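Salicylic acid-binding protein 2 (Nicotiana tabacum, PDB 1XKL) hydrolyses methyl salicylate to salicylic acid, the esterase step that helps activate systemic acquired resistance in tobacco. Local coordinates at residues A106-D110 with Q221-V227; A100-A106 with K201-C207. One frame throughout, in Å; residues are numbered along the deposited sequence.

How the contacts relate
Contacts 1 and 2 meet at A106, the last residue of one segment and the first of another, and show how chemistry follows place in an alpha/beta hydrolase. Contact 2 is core: two central parallel strands, almost wholly buried, joined by backbone hydrogen bonds, with apolar side chains, aliphatic and aromatic, packed on their two faces. Contact 1 lies farther from the centre and is partly buried; there the loop that continues strand 98-104 meets the end of helix 215-225, the helix that follows strand 202-207, and side chains do most of the work. The carbonyl of A106 serves both, accepting from Q221 in contact 1 and Y204 in contact 2. A second tie runs from R202 NH2 to G226 O.

Contact 1 (A106-D110 with Q221-V227); sequences AFMPD and QIDNIGV. With STH (2-amino-4H-1,3-benzoxathiin-4-ol), chain E.
The flat carboxamide of Q221 lies beside the backbone of A106-M108 and grips it at both polar atoms. Its NE2 donates to A106 O at 3.0 Å, in the plane of that carbonyl, while its OE1 accepts from M108 N at 2.9 Å in a nearly straight bond (174° at the hydrogen). Two bonds to nearby peptides fix the rotation of the amide. A second flat group, the F107 ring, has Q221 OE1 near its plane on the CD2 side and, in its plane, O8 of the bound 2-amino-4H-1,3-benzoxathiin-4-ol, 3.5 Å from CE1. Y122 adds an edge-to-face ring contact to F107.

In the alpha/beta hydrolase fold this loop follows strand 98-104 at the C-terminal ends of the parallel strands. F107 belongs to the ligand pocket and shares a backbone hydrogen bond with the nucleophile S81; the Q221 amide thus ties helix 215-225 to a loop that bonds S81.

The rest is largely apolar. M108, a selenomethionine, points toward the helix; with CG anti to the backbone N (chi1 -176°) and a bend at chi3 (63°), CE reaches both I225 and V227. CE lies 3.7 Å from I225 CB and, in a tight approach, 3.4 Å from V227 CG1; the M108 and V227 side chains cross at about a right angle. At G226, with positive phi, the chain leaves the helix. D110 CB rests 3.9 Å from I225 CG2, while D110 OD1 is hydrogen-bonded to H113.

Contact 2 (A100-A106 with K201-C207); sequences AAVFLAA and KRVYIVC
Backbone hydrogen bonds pair A101-A105 with K201-I205 as neighbouring parallel strands in the central sheet of the alpha/beta hydrolase fold, their axes 20° apart. Five N-H...O bonds alternate across the pair, of which F103 N to V203 O, at 2.7 Å, is the shortest; I205 N instead approaches F103 O from above the carbonyl plane. Strand 75-80 bonds the other edge of strand 98-104.

Side chains pack on both faces. On the one bearing V102, L104, V203 and I205, V102 CG1 meets I205 CD1 at 3.7 Å, and L104 CD1 touches both I205 CG2 and C207 SG, each at 3.8 Å; helix 245-258 covers this face. On the other, helix 83-93 packs on A101, F103 and R202, and helix 215-225 on Y204. Here F103 CE1 lies 4.0 Å from R202 CD, and the guanidinium group continues to G226 O. Just past the strand, A105 CB meets C207 SG at 3.9 Å, and A105 also touches D210 of the charge relay system.

The Y204 ring and hydroxyl make the remaining contacts, a chi1 of -161° tipping the ring over the neighbouring strand. F103 O sits 3.6 Å above the ring plane, over its centre, while at the ring edge Y204 OH donates to a lone pair of A106 O at 2.7 Å.

Contact 1 (A106-D110 with Q221-V227)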
loop_
_atom_site.group_PDB
_atom_site.type_symbol
_atom_site.label_atom_id
_atom_site.label_comp_id
_atom_site.label_asym_id
_atom_site.label_seq_id
_atom_site.Cartn_x
_atom_site.Cartn_y
_atom_site.Cartn_z
ATOM N N ALA A 106 -11.734 -36.140 10.031
ATOM C CA ALA A 106 -10.326 -35.851 10.187
ATOM C C ALA A 106 -9.399 -36.835 9.493
ATOM O O ALA A 106 -9.832 -37.799 8.841
ATOM C CB ALA A 106 -9.990 -35.828 11.672
ATOM N N PHE A 107 -8.107 -36.561 9.635
ATOM C CA PHE A 107 -7.073 -37.434 9.113
ATOM C C PHE A 107 -6.683 -38.218 10.349
ATOM O O PHE A 107 -6.256 -37.642 11.348
ATOM C CB PHE A 107 -5.874 -36.635 8.601
ATOM C CG PHE A 107 -6.110 -35.969 7.280
ATOM C CD1 PHE A 107 -5.955 -34.590 7.150
ATOM C CD2 PHE A 107 -6.476 -36.717 6.161
ATOM C CE1 PHE A 107 -6.159 -33.965 5.927
ATOM C CE2 PHE A 107 -6.684 -36.102 4.929
ATOM C CZ PHE A 107 -6.525 -34.720 4.808
HETATM N N MSE A 108 -6.857 -39.531 10.290
HETATM C CA MSE A 108 -6.535 -40.399 11.410
HETATM C C MSE A 108 -5.342 -41.273 11.046
HETATM O O MSE A 108 -5.450 -42.145 10.183
HETATM C CB MSE A 108 -7.757 -41.266 11.738
HETATM C CG MSE A 108 -7.597 -42.152 12.951
HETATM SE SE MSE A 108 -9.205 -43.149 13.246
HETATM C CE MSE A 108 -9.195 -44.159 11.589
ATOM N N PRO A 109 -4.195 -41.056 11.705
ATOM C CA PRO A 109 -2.958 -41.808 11.463
ATOM C C PRO A 109 -2.975 -43.197 12.085
ATOM O O PRO A 109 -3.951 -43.592 12.720
ATOM C CB PRO A 109 -1.876 -40.950 12.132
ATOM C CG PRO A 109 -2.608 -39.740 12.707
ATOM C CD PRO A 109 -4.028 -40.159 12.857
ATOM N N ASP A 110 -1.876 -43.922 11.886
ATOM C CA ASP A 110 -1.686 -45.241 12.472
ATOM C C ASP A 110 -0.239 -45.322 12.940
ATOM O O ASP A 110 0.490 -44.325 12.888
ATOM C CB ASP A 110 -2.048 -46.382 11.490
ATOM C CG ASP A 110 -1.104 -46.500 10.286
ATOM O OD1 ASP A 110 -1.454 -47.278 9.377
ATOM O OD2 ASP A 110 -0.037 -45.861 10.228
ATOM N N GLN A 221 -10.321 -44.699 5.657
ATOM C CA GLN A 221 -9.479 -44.687 6.849
ATOM C C GLN A 221 -10.034 -45.591 7.927
ATOM O O GLN A 221 -9.282 -46.246 8.644
ATOM C CB GLN A 221 -9.360 -43.274 7.412
ATOM C CG GLN A 221 -8.816 -42.253 6.444
ATOM C CD GLN A 221 -8.712 -40.894 7.088
ATOM O OE1 GLN A 221 -7.744 -40.597 7.783
ATOM N NE2 GLN A 221 -9.722 -40.069 6.877
ATOM N N ILE A 222 -11.353 -45.610 8.064
ATOM C CA ILE A 222 -11.981 -46.460 9.070
ATOM C C ILE A 222 -11.692 -47.924 8.725
ATOM O O ILE A 222 -11.283 -48.706 9.584
ATOM C CB ILE A 222 -13.500 -46.214 9.112
ATOM C CG1 ILE A 222 -13.763 -44.810 9.671
ATOM C CG2 ILE A 222 -14.190 -47.282 9.964
ATOM C CD1 ILE A 222 -15.221 -44.454 9.765
ATOM N N ASP A 223 -11.884 -48.267 7.456
ATOM C CA ASP A 223 -11.659 -49.626 6.968
ATOM C C ASP A 223 -10.197 -50.083 6.994
ATOM O O ASP A 223 -9.913 -51.229 7.339
ATOM C CB ASP A 223 -12.203 -49.761 5.543
ATOM C CG ASP A 223 -13.719 -49.708 5.488
ATOM O OD1 ASP A 223 -14.282 -49.725 4.371
ATOM O OD2 ASP A 223 -14.350 -49.652 6.566
ATOM N N ASN A 224 -9.282 -49.185 6.629
ATOM C CA ASN A 224 -7.852 -49.486 6.579
ATOM C C ASN A 224 -7.097 -49.251 7.882
ATOM O O ASN A 224 -6.242 -50.054 8.270
ATOM C CB ASN A 224 -7.181 -48.659 5.485
ATOM C CG ASN A 224 -7.461 -49.187 4.100
ATOM O OD1 ASN A 224 -8.607 -49.254 3.657
ATOM N ND2 ASN A 224 -6.400 -49.571 3.400
ATOM N N ILE A 225 -7.393 -48.139 8.545
ATOM C CA ILE A 225 -6.723 -47.806 9.791
ATOM C C ILE A 225 -7.428 -48.402 11.006
ATOM O O ILE A 225 -6.780 -48.742 11.994
ATOM C CB ILE A 225 -6.620 -46.283 9.947
ATOM C CG1 ILE A 225 -5.892 -45.699 8.734
ATOM C CG2 ILE A 225 -5.881 -45.939 11.231
ATOM C CD1 ILE A 225 -6.190 -44.253 8.492
ATOM N N GLY A 226 -8.750 -48.526 10.936
ATOM C CA GLY A 226 -9.500 -49.104 12.043
ATOM C C GLY A 226 -9.909 -48.152 13.154
ATOM O O GLY A 226 -9.184 -47.218 13.479
ATOM N N VAL A 227 -11.073 -48.398 13.748
ATOM C CA VAL A 227 -11.579 -47.553 14.828
ATOM C C VAL A 227 -12.365 -48.369 15.840
ATOM O O VAL A 227 -12.852 -49.454 15.531
ATOM C CB VAL A 227 -12.519 -46.467 14.295
ATOM C CG1 VAL A 227 -11.770 -45.544 13.348
ATOM C CG2 VAL A 227 -13.697 -47.122 13.592
HETATM C C8 STH E . -6.975 -30.087 6.310
HETATM O O8 STH E . -5.684 -30.499 6.426
HETATM C C1 STH E . -7.762 -30.307 5.062
HETATM C C2 STH E . -9.165 -29.830 4.987
HETATM C C3 STH E . -9.913 -30.042 3.793
HETATM C C4 STH E . -9.310 -30.684 2.667
HETATM C C5 STH E . -7.957 -31.140 2.728
HETATM C C6 STH E . -7.192 -30.945 3.897
HETATM C C7 STH E . -9.186 -29.296 7.365
HETATM O O2 STH E . -9.796 -29.197 6.089
HETATM N N7 STH E . -9.581 -28.194 8.109
HETATM S S7 STH E . -7.581 -29.459 7.410
#

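Contact 2 (A100-A106 with K201-C207)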
loop_
_atom_site.group_PDB
_atom_site.type_symbol
_atom_site.label_atom_id
_atom_site.label_comp_id
_atom_site.label_asym_id
_atom_site.label_seq_id
_atom_site.Cartn_x
_atom_site.Cartn_y
_atom_site.Cartn_z
ATOM N N ALA A 100 -11.066 -41.053 25.288
ATOM C CA ALA A 100 -11.218 -41.466 23.912
ATOM C C ALA A 100 -10.826 -40.324 23.001
ATOM O O ALA A 100 -10.850 -39.157 23.401
ATOM C CB ALA A 100 -12.660 -41.870 23.645
ATOM N N ALA A 101 -10.465 -40.672 21.773
ATOM C CA ALA A 101 -10.078 -39.693 20.777
ATOM C C ALA A 101 -11.124 -39.728 19.678
ATOM O O ALA A 101 -11.404 -40.780 19.107
ATOM C CB ALA A 101 -8.697 -40.039 20.212
ATOM N N VAL A 102 -11.707 -38.574 19.388
ATOM C CA VAL A 102 -12.737 -38.481 18.368
ATOM C C VAL A 102 -12.197 -37.770 17.131
ATOM O O VAL A 102 -11.661 -36.657 17.221
ATOM C CB VAL A 102 -13.970 -37.707 18.906
ATOM C CG1 VAL A 102 -15.090 -37.718 17.880
ATOM C CG2 VAL A 102 -14.438 -38.340 20.207
ATOM N N PHE A 103 -12.338 -38.424 15.982
ATOM C CA PHE A 103 -11.879 -37.880 14.716
ATOM C C PHE A 103 -13.067 -37.467 13.867
ATOM O O PHE A 103 -13.744 -38.305 13.272
ATOM C CB PHE A 103 -11.008 -38.914 13.969
ATOM C CG PHE A 103 -9.744 -39.292 14.707
ATOM C CD1 PHE A 103 -9.779 -40.212 15.750
ATOM C CD2 PHE A 103 -8.528 -38.688 14.387
ATOM C CE1 PHE A 103 -8.623 -40.522 16.463
ATOM C CE2 PHE A 103 -7.370 -38.990 15.093
ATOM C CZ PHE A 103 -7.416 -39.905 16.132
ATOM N N LEU A 104 -13.325 -36.165 13.833
ATOM C CA LEU A 104 -14.441 -35.619 13.068
ATOM C C LEU A 104 -13.958 -35.276 11.667
ATOM O O LEU A 104 -13.199 -34.322 11.489
ATOM C CB LEU A 104 -14.973 -34.355 13.758
ATOM C CG LEU A 104 -16.040 -33.560 13.019
ATOM C CD1 LEU A 104 -17.326 -34.391 12.889
ATOM C CD2 LEU A 104 -16.313 -32.270 13.797
ATOM N N ALA A 105 -14.396 -36.061 10.684
ATOM C CA ALA A 105 -14.008 -35.862 9.295
ATOM C C ALA A 105 -12.549 -35.412 9.282
ATOM O O ALA A 105 -12.183 -34.445 8.622
ATOM C CB ALA A 105 -14.894 -34.809 8.650
ATOM N N ALA A 106 -11.734 -36.140 10.031
ATOM C CA ALA A 106 -10.326 -35.851 10.187
ATOM C C ALA A 106 -9.399 -36.835 9.493
ATOM O O ALA A 106 -9.832 -37.799 8.841
ATOM C CB ALA A 106 -9.990 -35.828 11.672
ATOM N N LYS A 201 -8.654 -45.369 22.666
ATOM C CA LYS A 201 -9.830 -45.683 21.856
ATOM C C LYS A 201 -10.095 -44.579 20.845
ATOM O O LYS A 201 -10.036 -43.391 21.177
ATOM C CB LYS A 201 -11.069 -45.879 22.736
ATOM C CG LYS A 201 -10.901 -46.971 23.772
ATOM C CD LYS A 201 -12.230 -47.522 24.220
ATOM C CE LYS A 201 -12.039 -48.485 25.373
ATOM N NZ LYS A 201 -11.024 -49.527 25.052
ATOM N N ARG A 202 -10.388 -44.984 19.613
ATOM C CA ARG A 202 -10.652 -44.051 18.530
ATOM C C ARG A 202 -12.083 -44.129 18.018
ATOM O O ARG A 202 -12.595 -45.214 17.726
ATOM C CB ARG A 202 -9.721 -44.319 17.343
ATOM C CG ARG A 202 -8.235 -44.354 17.664
ATOM C CD ARG A 202 -7.392 -44.308 16.384
ATOM N NE ARG A 202 -7.428 -45.539 15.587
ATOM C CZ ARG A 202 -6.592 -46.563 15.746
ATOM N NH1 ARG A 202 -5.649 -46.521 16.674
ATOM N NH2 ARG A 202 -6.687 -47.623 14.960
ATOM N N VAL A 203 -12.709 -42.966 17.885
ATOM C CA VAL A 203 -14.064 -42.865 17.378
ATOM C C VAL A 203 -14.020 -41.968 16.148
ATOM O O VAL A 203 -13.468 -40.863 16.196
ATOM C CB VAL A 203 -15.009 -42.238 18.446
ATOM C CG1 VAL A 203 -16.427 -42.157 17.915
ATOM C CG2 VAL A 203 -14.969 -43.064 19.721
ATOM N N TYR A 204 -14.572 -42.439 15.036
ATOM C CA TYR A 204 -14.571 -41.625 13.832
ATOM C C TYR A 204 -15.985 -41.178 13.476
ATOM O O TYR A 204 -16.888 -42.006 13.317
ATOM C CB TYR A 204 -13.952 -42.401 12.657
ATOM C CG TYR A 204 -13.498 -41.498 11.534
ATOM C CD1 TYR A 204 -14.425 -40.832 10.736
ATOM C CD2 TYR A 204 -12.141 -41.267 11.298
ATOM C CE1 TYR A 204 -14.015 -39.958 9.738
ATOM C CE2 TYR A 204 -11.716 -40.391 10.296
ATOM C CZ TYR A 204 -12.655 -39.742 9.522
ATOM O OH TYR A 204 -12.265 -38.885 8.519
ATOM N N ILE A 205 -16.183 -39.864 13.388
ATOM C CA ILE A 205 -17.489 -39.325 13.027
ATOM C C ILE A 205 -17.411 -38.929 11.570
ATOM O O ILE A 205 -16.661 -38.026 11.190
ATOM C CB ILE A 205 -17.891 -38.079 13.895
ATOM C CG1 ILE A 205 -17.919 -38.450 15.375
ATOM C CG2 ILE A 205 -19.267 -37.585 13.489
ATOM C CD1 ILE A 205 -18.397 -37.324 16.302
ATOM N N VAL A 206 -18.173 -39.640 10.749
ATOM C CA VAL A 206 -18.209 -39.411 9.312
ATOM C C VAL A 206 -19.235 -38.364 8.917
ATOM O O VAL A 206 -20.364 -38.378 9.409
ATOM C CB VAL A 206 -18.576 -40.707 8.553
ATOM C CG1 VAL A 206 -18.697 -40.413 7.064
ATOM C CG2 VAL A 206 -17.531 -41.778 8.813
ATOM N N CYS A 207 -18.836 -37.473 8.013
ATOM C CA CYS A 207 -19.713 -36.429 7.504
ATOM C C CYS A 207 -19.983 -36.770 6.038
ATOM O O CYS A 207 -19.204 -36.427 5.143
ATOM C CB CYS A 207 -19.043 -35.055 7.659
ATOM S SG CYS A 207 -18.725 -34.622 9.400
#